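Local coordinates for type I site-specific restriction-modification system, R (Restriction) subunit (Vibrio vulnificus, PDB 3H1T), which probably couples ATP hydrolysis to DNA translocation as the restriction subunit of a type I restriction enzyme, the chain here being its N-terminal fragment with two helicase-type domains, at residues T55-R60 / I366-L371; D514-K519 / R542-Y547; R378-V383 / E577-I582; I443-D448 / K519-A524; K198-I203 / R351-P356. One frame throughout, in Å; residues are numbered along the deposited sequence.

How the contacts relate
Contacts 3 and 4 join parallel strands of one sheet, that of the second helicase-type domain: contact 4 is buried, with apolar side chains meeting beside its backbone ladder, whereas contact 3, nearer the sheet's border, adds a charged cluster at one end. Contact 2 lies at the surface of the same domain, shares K519 and strand 518-524 with contact 4, and touches it where C518 SG packs on I443 CD1. Contact 1 is buried and joins an N-terminal loop to the end of helix 362-368; L543 of contact 2 packs against its G369 and F370. Contact 5 stands apart in the other helicase-type domain, partly buried, trading sheet bonds for a cation-pi stack and a bridging water.

Contact 1. Residues T55-R60 / I366-L371; sequences TFTDGR and IDDGFL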
# COMPACT_ATOMS: atom_id res chain seq x y z
N THR A 55 -6.96 -6.12 17.78
CA THR A 55 -6.39 -4.83 17.43
C THR A 55 -5.71 -5.07 16.10
O THR A 55 -4.85 -5.95 15.99
CB THR A 55 -5.38 -4.35 18.48
OG1 THR A 55 -6.00 -4.36 19.77
CG2 THR A 55 -4.92 -2.94 18.18
N PHE A 56 -6.08 -4.31 15.08
CA PHE A 56 -5.51 -4.53 13.76
C PHE A 56 -4.98 -3.27 13.09
O PHE A 56 -4.63 -3.30 11.91
CB PHE A 56 -6.57 -5.18 12.86
CG PHE A 56 -7.84 -4.38 12.75
CD1 PHE A 56 -8.83 -4.48 13.73
CD2 PHE A 56 -8.04 -3.51 11.68
CE1 PHE A 56 -9.99 -3.72 13.64
CE2 PHE A 56 -9.20 -2.76 11.58
CZ PHE A 56 -10.18 -2.86 12.56
N THR A 57 -4.93 -2.17 13.83
CA THR A 57 -4.43 -0.90 13.30
C THR A 57 -3.33 -0.39 14.24
O THR A 57 -3.19 -0.88 15.36
CB THR A 57 -5.58 0.10 13.19
OG1 THR A 57 -6.10 0.06 11.85
CG2 THR A 57 -5.15 1.50 13.54
N ASP A 58 -2.52 0.56 13.77
CA ASP A 58 -1.43 1.09 14.60
C ASP A 58 -1.68 2.48 15.16
O ASP A 58 -0.89 2.96 15.95
CB ASP A 58 -0.11 1.12 13.83
CG ASP A 58 0.56 -0.22 13.80
OD1 ASP A 58 0.07 -1.15 14.49
OD2 ASP A 58 1.59 -0.35 13.11
N GLY A 59 -2.78 3.11 14.76
CA GLY A 59 -3.08 4.43 15.28
C GLY A 59 -2.65 5.55 14.35
O GLY A 59 -1.47 5.70 14.02
N ARG A 60 -3.60 6.35 13.92
CA ARG A 60 -3.28 7.45 13.02
C ARG A 60 -2.30 8.41 13.67
O ARG A 60 -2.47 8.80 14.83
CB ARG A 60 -4.53 8.22 12.60
CG ARG A 60 -4.26 9.21 11.49
CD ARG A 60 -5.24 10.36 11.53
NE ARG A 60 -6.07 10.45 10.34
CZ ARG A 60 -5.72 11.07 9.22
NH1 ARG A 60 -4.54 11.67 9.13
NH2 ARG A 60 -6.55 11.10 8.19
N ILE A 366 -2.87 5.97 5.94
CA ILE A 366 -2.57 7.01 6.93
C ILE A 366 -3.50 6.85 8.12
O ILE A 366 -3.07 6.96 9.27
CB ILE A 366 -2.78 8.46 6.40
CG1 ILE A 366 -1.84 8.75 5.23
CG2 ILE A 366 -2.48 9.45 7.51
CD1 ILE A 366 -2.14 10.06 4.55
N ASP A 367 -4.77 6.60 7.86
CA ASP A 367 -5.70 6.45 8.96
C ASP A 367 -5.41 5.24 9.84
O ASP A 367 -5.74 5.24 11.01
CB ASP A 367 -7.14 6.35 8.47
CG ASP A 367 -8.13 6.59 9.59
OD1 ASP A 367 -7.99 7.63 10.26
OD2 ASP A 367 -9.03 5.75 9.81
N ASP A 368 -4.78 4.21 9.27
CA ASP A 368 -4.48 3.02 10.05
C ASP A 368 -3.13 3.12 10.76
O ASP A 368 -2.76 2.23 11.52
CB ASP A 368 -4.49 1.78 9.15
CG ASP A 368 -5.88 1.43 8.64
OD1 ASP A 368 -6.88 1.99 9.12
OD2 ASP A 368 -5.96 0.55 7.76
N GLY A 369 -2.40 4.20 10.48
CA GLY A 369 -1.10 4.37 11.09
C GLY A 369 -0.01 3.57 10.40
O GLY A 369 1.04 3.31 10.97
N PHE A 370 -0.27 3.18 9.15
CA PHE A 370 0.68 2.38 8.38
C PHE A 370 1.45 3.15 7.32
O PHE A 370 2.42 2.65 6.77
CB PHE A 370 -0.04 1.20 7.72
CG PHE A 370 -0.47 0.14 8.69
CD1 PHE A 370 0.44 -0.37 9.62
CD2 PHE A 370 -1.76 -0.38 8.65
CE1 PHE A 370 0.06 -1.39 10.51
CE2 PHE A 370 -2.15 -1.40 9.53
CZ PHE A 370 -1.24 -1.91 10.46
N LEU A 371 0.98 4.35 7.03
CA LEU A 371 1.64 5.22 6.06
C LEU A 371 1.71 6.58 6.74
O LEU A 371 0.93 6.86 7.64
CB LEU A 371 0.85 5.29 4.75
CG LEU A 371 0.82 4.04 3.87
CD1 LEU A 371 0.01 4.36 2.62
CD2 LEU A 371 2.23 3.61 3.49
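The ring of F370 has the carbonyl O of D368 over one face, offset toward the rim, while F56 O comes near its plane at the edge, 3.9 Å from CE2. D58 approaches the same ring obliquely: its OD2 is 3.2 Å from F370 CE1, with carboxylate and ring planes 58° apart. The other flat group, the R60 guanidinium, has D367 CA over one face and I366 CG2 at a slant. With R60 CG anti to the backbone N (chi1 -170°), the side chain bends at chi3 and brings NE to 3.4 Å from D367 OD1, a salt bridge whose N-H...O bond is weak. R60 is also paired with E575 through NH1, and D367 with K74 through OD2. The backbone supplies the firmer grip. D368 O accepts D58 N at 2.8 Å, and G59 N adds a weak second bond to the same oxygen. Beyond it, G369 CA meets G59 O at 3.2 Å in a CA-H...O contact that brings the two glycine backbones together. K74 and Y181 hold the D368 carboxylate. The helix end is a Schellman motif at G369, with the D368 carbonyl bound by the loop that follows strand 49-55.

Contact 2. Residues D514-K519 / R542-Y547; sequences DAPTCK and RLREDY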
# COMPACT_ATOMS: atom_id res chain seq x y z
N ASP A 514 13.79 3.96 -2.23
CA ASP A 514 13.11 3.31 -1.13
C ASP A 514 13.88 3.80 0.07
O ASP A 514 14.79 3.13 0.54
CB ASP A 514 13.16 1.78 -1.20
CG ASP A 514 12.45 1.14 -0.00
OD1 ASP A 514 11.40 1.67 0.42
OD2 ASP A 514 12.94 0.11 0.51
N ALA A 515 13.53 4.98 0.55
CA ALA A 515 14.20 5.58 1.69
C ALA A 515 13.16 6.01 2.72
O ALA A 515 12.58 7.09 2.61
CB ALA A 515 15.00 6.77 1.24
N PRO A 516 12.91 5.16 3.73
CA PRO A 516 11.92 5.50 4.76
C PRO A 516 12.13 6.79 5.57
O PRO A 516 11.17 7.46 5.93
CB PRO A 516 11.90 4.24 5.64
CG PRO A 516 13.28 3.68 5.46
CD PRO A 516 13.45 3.81 3.96
N THR A 517 13.38 7.16 5.87
CA THR A 517 13.59 8.39 6.62
C THR A 517 13.53 9.66 5.78
O THR A 517 13.94 10.73 6.23
CB THR A 517 14.93 8.37 7.36
OG1 THR A 517 15.96 7.93 6.46
CG2 THR A 517 14.87 7.43 8.54
N CYS A 518 13.03 9.55 4.55
CA CYS A 518 12.90 10.74 3.70
C CYS A 518 11.84 11.63 4.35
O CYS A 518 10.69 11.21 4.56
CB CYS A 518 12.46 10.34 2.28
SG CYS A 518 12.28 11.75 1.15
N LYS A 519 12.22 12.87 4.65
CA LYS A 519 11.32 13.79 5.33
C LYS A 519 10.80 14.95 4.48
O LYS A 519 9.82 15.59 4.86
CB LYS A 519 12.01 14.34 6.58
CG LYS A 519 12.34 13.27 7.63
CD LYS A 519 13.00 13.89 8.86
CE LYS A 519 13.03 12.94 10.05
NZ LYS A 519 13.01 13.71 11.34
N ARG A 542 6.41 6.43 3.72
CA ARG A 542 6.86 5.32 4.55
C ARG A 542 7.13 5.77 6.00
O ARG A 542 7.69 6.84 6.23
CB ARG A 542 8.13 4.74 3.92
CG ARG A 542 8.44 3.32 4.32
CD ARG A 542 7.89 2.33 3.31
NE ARG A 542 8.77 1.18 3.13
CZ ARG A 542 9.04 0.29 4.08
NH1 ARG A 542 8.49 0.40 5.28
NH2 ARG A 542 9.86 -0.73 3.82
N LEU A 543 6.72 4.96 6.97
CA LEU A 543 6.93 5.29 8.38
C LEU A 543 8.17 4.63 9.00
O LEU A 543 8.54 3.50 8.66
CB LEU A 543 5.71 4.90 9.22
CG LEU A 543 4.45 5.77 9.26
CD1 LEU A 543 3.35 5.01 9.97
CD2 LEU A 543 4.74 7.07 9.99
N ARG A 544 8.80 5.36 9.92
CA ARG A 544 9.99 4.90 10.61
C ARG A 544 10.10 5.64 11.94
O ARG A 544 11.06 6.38 12.19
CB ARG A 544 11.24 5.16 9.77
CG ARG A 544 11.89 3.91 9.23
CD ARG A 544 12.16 2.89 10.33
NE ARG A 544 12.70 1.64 9.80
CZ ARG A 544 12.98 0.56 10.53
NH1 ARG A 544 12.76 0.57 11.84
NH2 ARG A 544 13.48 -0.53 9.96
N GLU A 545 9.08 5.45 12.76
CA GLU A 545 8.96 6.04 14.09
C GLU A 545 10.27 5.75 14.79
O GLU A 545 10.76 6.53 15.62
CB GLU A 545 7.81 5.36 14.79
CG GLU A 545 7.56 5.69 16.24
CD GLU A 545 6.22 5.14 16.71
OE1 GLU A 545 5.89 3.99 16.34
OE2 GLU A 545 5.50 5.84 17.44
N ASP A 546 10.81 4.60 14.43
CA ASP A 546 12.07 4.07 14.95
C ASP A 546 13.15 5.15 14.86
O ASP A 546 13.85 5.44 15.83
CB ASP A 546 12.42 2.85 14.08
CG ASP A 546 13.43 1.94 14.74
OD1 ASP A 546 13.42 1.83 15.98
OD2 ASP A 546 14.21 1.30 14.00
N TYR A 547 13.25 5.75 13.68
CA TYR A 547 14.23 6.79 13.38
C TYR A 547 13.64 8.19 13.28
O TYR A 547 14.06 8.99 12.44
CB TYR A 547 14.94 6.41 12.08
CG TYR A 547 15.96 5.33 12.29
CD1 TYR A 547 17.25 5.65 12.72
CD2 TYR A 547 15.63 3.98 12.18
CE1 TYR A 547 18.17 4.66 13.04
CE2 TYR A 547 16.55 2.98 12.50
CZ TYR A 547 17.81 3.33 12.93
OH TYR A 547 18.72 2.36 13.30
O HOH W 1 9.44 7.47 2.89
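P516 packs its ring carbons against the aliphatic stems of R542 and R544, the tight centre of a surface contact in the second helicase-type domain, where the turn leading into strand 518-524 meets the loop before strand 552-556. A515 to C518 form a type I beta turn, closed by C518 N to A515 O, which presents P516 toward the other loop. P516 CB lies 3.6 Å from R544 CG and 3.8 Å from R542 CG, and the proline and R544 run side by side. T517 extends the apolar patch: its CG2 branch, anti to the carbonyl carbon, touches Y547 CB at 3.7 Å, while the Y547 hydroxyl reaches away to E496. The exposed flank toward D514 is looser. D514 OD1 and R542 NE form a long salt bridge of 3.8 Å, the carboxylate and guanidinium planes only 23° apart. No direct hydrogen bond joins the two segments; a water links A515 O with R542 N, weakly at the latter, and K549 NZ donates to both P516 O and R542 O. At the far end R544 turns its charge back on its own loop, NH1 meeting D546 OD2 in a salt bridge of 2.7 Å.

Contact 3. Residues R378-V383 / E577-I582; sequences RVISEV and EDEVVI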
# COMPACT_ATOMS: atom_id res chain seq x y z
N ARG A 378 2.88 25.05 -0.67
CA ARG A 378 2.82 25.47 -2.07
C ARG A 378 3.59 26.79 -2.13
O ARG A 378 3.39 27.68 -1.29
CB ARG A 378 1.34 25.65 -2.45
CG ARG A 378 1.03 25.72 -3.94
CD ARG A 378 -0.26 24.94 -4.27
NE ARG A 378 -1.30 25.05 -3.25
CZ ARG A 378 -1.90 26.19 -2.92
NH1 ARG A 378 -1.56 27.32 -3.54
NH2 ARG A 378 -2.83 26.22 -1.97
N VAL A 379 4.50 26.90 -3.09
CA VAL A 379 5.29 28.12 -3.23
C VAL A 379 5.12 28.69 -4.62
O VAL A 379 5.53 28.06 -5.59
CB VAL A 379 6.78 27.85 -3.01
CG1 VAL A 379 7.53 29.17 -3.01
CG2 VAL A 379 6.97 27.11 -1.70
N ILE A 380 4.53 29.87 -4.72
CA ILE A 380 4.35 30.46 -6.03
C ILE A 380 5.21 31.71 -6.20
O ILE A 380 5.45 32.48 -5.26
CB ILE A 380 2.86 30.82 -6.30
CG1 ILE A 380 2.70 31.28 -7.75
CG2 ILE A 380 2.42 31.97 -5.40
CD1 ILE A 380 2.95 30.20 -8.79
N SER A 381 5.70 31.89 -7.42
CA SER A 381 6.54 33.03 -7.74
C SER A 381 5.67 34.29 -7.88
O SER A 381 4.60 34.26 -8.50
CB SER A 381 7.31 32.76 -9.03
OG SER A 381 8.06 31.55 -8.93
N GLU A 382 6.13 35.39 -7.29
CA GLU A 382 5.41 36.67 -7.31
C GLU A 382 4.86 37.10 -8.66
O GLU A 382 3.73 37.60 -8.74
CB GLU A 382 6.31 37.78 -6.79
CG GLU A 382 5.58 39.04 -6.37
CD GLU A 382 6.55 40.14 -5.99
OE1 GLU A 382 7.77 39.90 -6.05
OE2 GLU A 382 6.09 41.26 -5.64
N VAL A 383 5.63 36.92 -9.72
CA VAL A 383 5.16 37.36 -11.03
C VAL A 383 3.73 36.86 -11.27
O VAL A 383 2.96 37.48 -11.99
CB VAL A 383 6.10 36.89 -12.14
CG1 VAL A 383 7.53 37.22 -11.76
CG2 VAL A 383 5.93 35.39 -12.40
N GLU A 577 -1.84 22.72 4.98
CA GLU A 577 -1.65 23.10 3.60
C GLU A 577 -1.63 24.61 3.52
O GLU A 577 -2.63 25.27 3.80
CB GLU A 577 -2.78 22.58 2.71
CG GLU A 577 -2.61 22.98 1.24
CD GLU A 577 -3.78 22.58 0.35
OE1 GLU A 577 -4.60 21.73 0.76
OE2 GLU A 577 -3.88 23.12 -0.77
N ASP A 578 -0.47 25.16 3.16
CA ASP A 578 -0.37 26.59 2.99
C ASP A 578 0.38 26.94 1.72
O ASP A 578 1.00 26.09 1.09
CB ASP A 578 0.25 27.30 4.21
CG ASP A 578 1.44 26.57 4.78
OD1 ASP A 578 2.30 26.09 4.01
OD2 ASP A 578 1.53 26.50 6.03
N GLU A 579 0.29 28.20 1.35
CA GLU A 579 0.89 28.72 0.14
C GLU A 579 1.63 30.01 0.48
O GLU A 579 1.18 30.79 1.31
CB GLU A 579 -0.25 28.98 -0.84
CG GLU A 579 0.08 29.81 -2.03
CD GLU A 579 -1.17 30.32 -2.70
OE1 GLU A 579 -2.05 29.49 -3.02
OE2 GLU A 579 -1.28 31.54 -2.92
N VAL A 580 2.80 30.19 -0.12
CA VAL A 580 3.57 31.40 0.12
C VAL A 580 4.02 31.97 -1.21
O VAL A 580 4.24 31.22 -2.17
CB VAL A 580 4.83 31.12 0.99
CG1 VAL A 580 4.42 30.72 2.39
CG2 VAL A 580 5.67 30.04 0.35
N VAL A 581 4.11 33.29 -1.29
CA VAL A 581 4.55 33.96 -2.50
C VAL A 581 6.03 34.25 -2.35
O VAL A 581 6.51 34.60 -1.27
CB VAL A 581 3.77 35.25 -2.72
CG1 VAL A 581 4.36 36.02 -3.90
CG2 VAL A 581 2.32 34.92 -3.01
N ILE A 582 6.78 34.10 -3.42
CA ILE A 582 8.21 34.29 -3.32
C ILE A 582 8.71 35.19 -4.45
O ILE A 582 8.15 35.15 -5.55
CB ILE A 582 8.84 32.86 -3.33
CG1 ILE A 582 9.13 32.43 -1.89
CG2 ILE A 582 9.99 32.77 -4.29
CD1 ILE A 582 10.56 32.60 -1.47
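R378 meets E577 and E579 because its chain, with CG anti to the backbone N (chi1 -164°), bends at chi2 and again at chi3 and swings the guanidinium across to the neighbouring strand. Both glutamates start with CG anti to N as well and reach out extended. NH2 donates to E577 OE2 at 3.5 Å, weak though straight at 168°, and that oxygen lies in the guanidinium plane while the carboxylate itself stands perpendicular to it. E579 OE1 is modelled too close to NH1 for the geometry to be trusted, so this second ion pair is doubtful in detail. Strands 374-381 and 576-582 run parallel, with R378 N to D578 O at 2.8 Å and V580 N to R378 O beginning a ladder that ends with E382 N on I582 O at 2.7 Å. On one face V379 CG1 packs against I582 CG1 and V379 CG2 against V580 CG2, each at 3.8 Å, with H428 of helix 422-436 touching V379 and I582. On the other, I380 and V581 lie side by side through their CG2 methyls. The two glutamates probably offset the charge of the buried guanidinium, although its NE has no hydrogen-bond partner.

Contact 4. Residues I443-D448 / K519-A524; sequences IVFCVD and KNVVLA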
# COMPACT_ATOMS: atom_id res chain seq x y z
N ILE A 443 14.49 14.89 -1.23
CA ILE A 443 14.61 14.51 -2.64
C ILE A 443 13.99 15.61 -3.47
O ILE A 443 12.86 16.01 -3.24
CB ILE A 443 13.86 13.18 -2.96
CG1 ILE A 443 14.42 12.02 -2.13
CG2 ILE A 443 14.05 12.82 -4.45
CD1 ILE A 443 13.65 10.73 -2.30
N VAL A 444 14.72 16.12 -4.46
CA VAL A 444 14.19 17.19 -5.30
C VAL A 444 14.00 16.74 -6.73
O VAL A 444 14.96 16.39 -7.41
CB VAL A 444 15.12 18.44 -5.28
CG1 VAL A 444 14.49 19.61 -6.07
CG2 VAL A 444 15.38 18.87 -3.85
N PHE A 445 12.76 16.74 -7.19
CA PHE A 445 12.44 16.31 -8.54
C PHE A 445 12.50 17.45 -9.54
O PHE A 445 11.61 18.30 -9.58
CB PHE A 445 11.07 15.65 -8.55
CG PHE A 445 11.03 14.34 -7.82
CD1 PHE A 445 11.39 13.17 -8.47
CD2 PHE A 445 10.71 14.30 -6.47
CE1 PHE A 445 11.44 11.96 -7.77
CE2 PHE A 445 10.75 13.09 -5.77
CZ PHE A 445 11.12 11.92 -6.43
N CYS A 446 13.54 17.43 -10.37
CA CYS A 446 13.75 18.48 -11.36
C CYS A 446 13.24 18.12 -12.76
O CYS A 446 12.82 16.99 -13.02
CB CYS A 446 15.23 18.83 -11.40
SG CYS A 446 15.90 19.19 -9.72
N VAL A 447 13.30 19.09 -13.66
CA VAL A 447 12.85 18.94 -15.04
C VAL A 447 13.61 17.91 -15.87
O VAL A 447 13.00 17.06 -16.52
CB VAL A 447 12.88 20.31 -15.75
CG1 VAL A 447 12.38 20.16 -17.18
CG2 VAL A 447 12.01 21.29 -14.97
N ASP A 448 14.93 17.99 -15.90
CA ASP A 448 15.75 17.01 -16.62
C ASP A 448 17.05 16.82 -15.87
O ASP A 448 17.29 17.50 -14.86
CB ASP A 448 16.04 17.45 -18.06
CG ASP A 448 16.23 18.95 -18.18
OD1 ASP A 448 17.00 19.54 -17.39
OD2 ASP A 448 15.61 19.53 -19.10
N LYS A 519 12.22 12.87 4.65
CA LYS A 519 11.32 13.79 5.33
C LYS A 519 10.80 14.95 4.48
O LYS A 519 9.82 15.59 4.86
CB LYS A 519 12.01 14.34 6.58
CG LYS A 519 12.34 13.27 7.63
CD LYS A 519 13.00 13.89 8.86
CE LYS A 519 13.03 12.94 10.05
NZ LYS A 519 13.01 13.71 11.34
N ASN A 520 11.45 15.23 3.35
CA ASN A 520 11.01 16.30 2.45
C ASN A 520 10.94 15.81 1.02
O ASN A 520 11.89 15.25 0.51
CB ASN A 520 11.97 17.51 2.46
CG ASN A 520 12.05 18.20 3.80
OD1 ASN A 520 11.05 18.40 4.49
ND2 ASN A 520 13.26 18.61 4.16
N VAL A 521 9.81 16.04 0.36
CA VAL A 521 9.64 15.66 -1.03
C VAL A 521 9.45 16.97 -1.77
O VAL A 521 8.46 17.68 -1.56
CB VAL A 521 8.40 14.73 -1.21
CG1 VAL A 521 8.06 14.60 -2.69
CG2 VAL A 521 8.69 13.34 -0.63
N VAL A 522 10.39 17.31 -2.65
CA VAL A 522 10.35 18.58 -3.36
C VAL A 522 10.04 18.56 -4.87
O VAL A 522 10.70 17.87 -5.64
CB VAL A 522 11.68 19.33 -3.14
CG1 VAL A 522 11.59 20.74 -3.67
CG2 VAL A 522 12.02 19.34 -1.64
N LEU A 523 9.06 19.36 -5.27
CA LEU A 523 8.64 19.44 -6.67
C LEU A 523 9.19 20.64 -7.46
O LEU A 523 8.85 21.79 -7.19
CB LEU A 523 7.11 19.48 -6.74
CG LEU A 523 6.31 18.27 -6.26
CD1 LEU A 523 4.82 18.57 -6.38
CD2 LEU A 523 6.67 17.07 -7.11
N ALA A 524 10.05 20.37 -8.44
CA ALA A 524 10.62 21.44 -9.25
C ALA A 524 10.53 21.01 -10.70
O ALA A 524 11.44 21.24 -11.48
CB ALA A 524 12.06 21.69 -8.87
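V522 O takes the N-H of F445 at 2.8 Å, almost straight at 171°, and V444 CA adds a longer CA-H...O contact to the same oxygen. This is the interior of the parallel part of the sheet, strand 441-446 beside strand 518-524, in the RecA-like second helicase domain. The ladder continues on both sides: I443 N bonds to N520 O, V522 N to I443 O at 2.9 Å, and A524 N to F445 O, the last more bent at 143°.

V444 and V522 lie side by side on one face, with V444 CG2 3.8 Å from V522 CB and CG1 facing CG1; L429 of helix 422-436 touches both valines. F445 points to the other face along with I443, V521 and L523. Its chi1 (-69°) sets CG anti to the carbonyl carbon, which places the ring beside V522 O; that oxygen lies at its edge, 3.7 Å from CD2, and CE2 approaches V521 CG1 at 4.4 Å. I536 of helix 530-537 touches F445, V521 and L523 there, so helices sandwich the two strands. Nothing charged meets across the pair, and the amides of I443, F445, V522 and A524 each meet a carbonyl of the other strand. Past the strand, D448 is the N-cap of helix 449-462, its OD1 accepting H451 N, while V447 CG2 rests 3.5 Å from A524 O.

Contact 5. Residues K198-I203 / R351-P356; sequences KKRSLI and RYFGNP
Strand 200-205 of the seven-stranded parallel sheet in the first helicase-type domain meets here the end of helix 347-352 and the turn that leads into the edge strand 358-360. R200 and Y352 make the striking pair: the guanidinium lies over the tyrosine ring, R200 CZ being 3.6 Å from the ring centroid and 21° off its normal, a cation-pi stack with the planes 26° apart. Bends at chi2 and chi3 fold the arginine back over the ring, so that CD passes above CE1 at 3.4 Å. The tyrosine hydroxyl bonds to Q334, which fixes the far end of the ring. Next along the strand, L202 CB packs on F353 CB at 3.7 Å, and L202 CD2 reaches G354 O. No clear direct hydrogen bond crosses. A water does the joining instead, accepting from L202 N at 2.9 Å and donating to F353 O and to N355 O, the latter at 2.6 Å. P356 CA adds a CA-H...O contact of 3.1 Å to L202 O, and the backbone of L202 also bonds to I357. The chain leaves its helical path at G354, with positive phi, and returns alongside a parallel strand, as in the alpha/beta layering of RecA-like domains.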
# COMPACT_ATOMS: atom_id res chain seq x y z
N LYS A 198 -11.66 -16.57 -12.60
CA LYS A 198 -11.45 -15.22 -13.12
C LYS A 198 -10.01 -15.17 -13.59
O LYS A 198 -9.09 -15.07 -12.78
CB LYS A 198 -11.69 -14.18 -12.02
CG LYS A 198 -13.12 -13.70 -11.94
CD LYS A 198 -13.51 -13.21 -10.55
CE LYS A 198 -14.74 -13.98 -10.07
NZ LYS A 198 -15.50 -14.47 -11.26
N LYS A 199 -9.82 -15.26 -14.90
CA LYS A 199 -8.49 -15.26 -15.48
C LYS A 199 -7.83 -13.88 -15.54
O LYS A 199 -6.77 -13.74 -16.14
CB LYS A 199 -8.56 -15.88 -16.88
CG LYS A 199 -8.76 -17.40 -16.89
CD LYS A 199 -9.59 -17.85 -18.08
CE LYS A 199 -11.05 -17.44 -17.92
NZ LYS A 199 -11.90 -17.83 -19.09
N ARG A 200 -8.41 -12.88 -14.90
CA ARG A 200 -7.82 -11.54 -15.00
C ARG A 200 -8.28 -10.68 -13.80
O ARG A 200 -9.41 -10.19 -13.81
CB ARG A 200 -8.31 -10.93 -16.34
CG ARG A 200 -7.38 -9.94 -17.09
CD ARG A 200 -6.37 -10.63 -18.05
NE ARG A 200 -6.87 -10.93 -19.41
CZ ARG A 200 -7.28 -10.03 -20.31
NH1 ARG A 200 -7.29 -8.73 -20.02
NH2 ARG A 200 -7.66 -10.42 -21.52
N SER A 201 -7.43 -10.49 -12.79
CA SER A 201 -7.82 -9.68 -11.62
C SER A 201 -6.89 -8.51 -11.27
O SER A 201 -5.67 -8.59 -11.47
CB SER A 201 -7.94 -10.53 -10.35
OG SER A 201 -8.54 -11.79 -10.58
N LEU A 202 -7.45 -7.44 -10.72
CA LEU A 202 -6.65 -6.28 -10.34
C LEU A 202 -6.71 -5.95 -8.84
O LEU A 202 -7.75 -6.11 -8.19
CB LEU A 202 -7.10 -5.06 -11.15
CG LEU A 202 -6.23 -3.80 -11.02
CD1 LEU A 202 -4.78 -4.14 -11.42
CD2 LEU A 202 -6.80 -2.69 -11.91
N ILE A 203 -5.57 -5.52 -8.30
CA ILE A 203 -5.46 -5.13 -6.89
C ILE A 203 -4.77 -3.78 -6.84
O ILE A 203 -3.70 -3.61 -7.42
CB ILE A 203 -4.58 -6.11 -6.10
CG1 ILE A 203 -5.07 -7.54 -6.30
CG2 ILE A 203 -4.61 -5.74 -4.64
CD1 ILE A 203 -4.11 -8.59 -5.81
N ARG A 351 -9.13 -1.41 -17.83
CA ARG A 351 -9.90 -1.99 -18.93
C ARG A 351 -9.42 -3.41 -19.19
O ARG A 351 -10.21 -4.31 -19.44
CB ARG A 351 -9.74 -1.14 -20.20
CG ARG A 351 -10.58 0.13 -20.21
CD ARG A 351 -10.14 1.12 -21.27
NE ARG A 351 -10.99 2.30 -21.32
CZ ARG A 351 -10.55 3.52 -21.58
NH1 ARG A 351 -9.25 3.71 -21.83
NH2 ARG A 351 -11.40 4.55 -21.60
N TYR A 352 -8.11 -3.61 -19.14
CA TYR A 352 -7.56 -4.94 -19.37
C TYR A 352 -7.80 -5.88 -18.19
O TYR A 352 -8.26 -7.00 -18.38
CB TYR A 352 -6.07 -4.84 -19.68
CG TYR A 352 -5.41 -6.15 -20.02
CD1 TYR A 352 -4.93 -7.00 -19.02
CD2 TYR A 352 -5.28 -6.56 -21.35
CE1 TYR A 352 -4.33 -8.23 -19.34
CE2 TYR A 352 -4.70 -7.78 -21.69
CZ TYR A 352 -4.23 -8.61 -20.69
OH TYR A 352 -3.69 -9.83 -21.04
N PHE A 353 -7.50 -5.43 -16.97
CA PHE A 353 -7.69 -6.28 -15.79
C PHE A 353 -9.06 -6.16 -15.15
O PHE A 353 -9.45 -7.02 -14.35
CB PHE A 353 -6.61 -5.99 -14.74
CG PHE A 353 -5.23 -6.36 -15.17
CD1 PHE A 353 -4.81 -7.70 -15.17
CD2 PHE A 353 -4.32 -5.38 -15.57
CE1 PHE A 353 -3.50 -8.04 -15.56
CE2 PHE A 353 -3.01 -5.71 -15.95
CZ PHE A 353 -2.61 -7.05 -15.94
N GLY A 354 -9.79 -5.11 -15.48
CA GLY A 354 -11.11 -4.94 -14.90
C GLY A 354 -11.06 -4.20 -13.58
O GLY A 354 -10.00 -3.77 -13.15
N ASN A 355 -12.21 -4.04 -12.93
CA ASN A 355 -12.22 -3.34 -11.67
C ASN A 355 -11.54 -4.13 -10.57
O ASN A 355 -11.65 -5.36 -10.50
CB ASN A 355 -13.65 -2.99 -11.27
CG ASN A 355 -14.23 -1.90 -12.13
OD1 ASN A 355 -13.53 -0.93 -12.49
ND2 ASN A 355 -15.50 -2.02 -12.46
N PRO A 356 -10.80 -3.42 -9.70
CA PRO A 356 -10.06 -4.01 -8.59
C PRO A 356 -10.90 -4.87 -7.64
O PRO A 356 -12.05 -4.55 -7.35
CB PRO A 356 -9.46 -2.78 -7.90
CG PRO A 356 -10.48 -1.69 -8.18
CD PRO A 356 -10.79 -1.95 -9.63
O HOH W 2 -10.23 -7.42 -11.36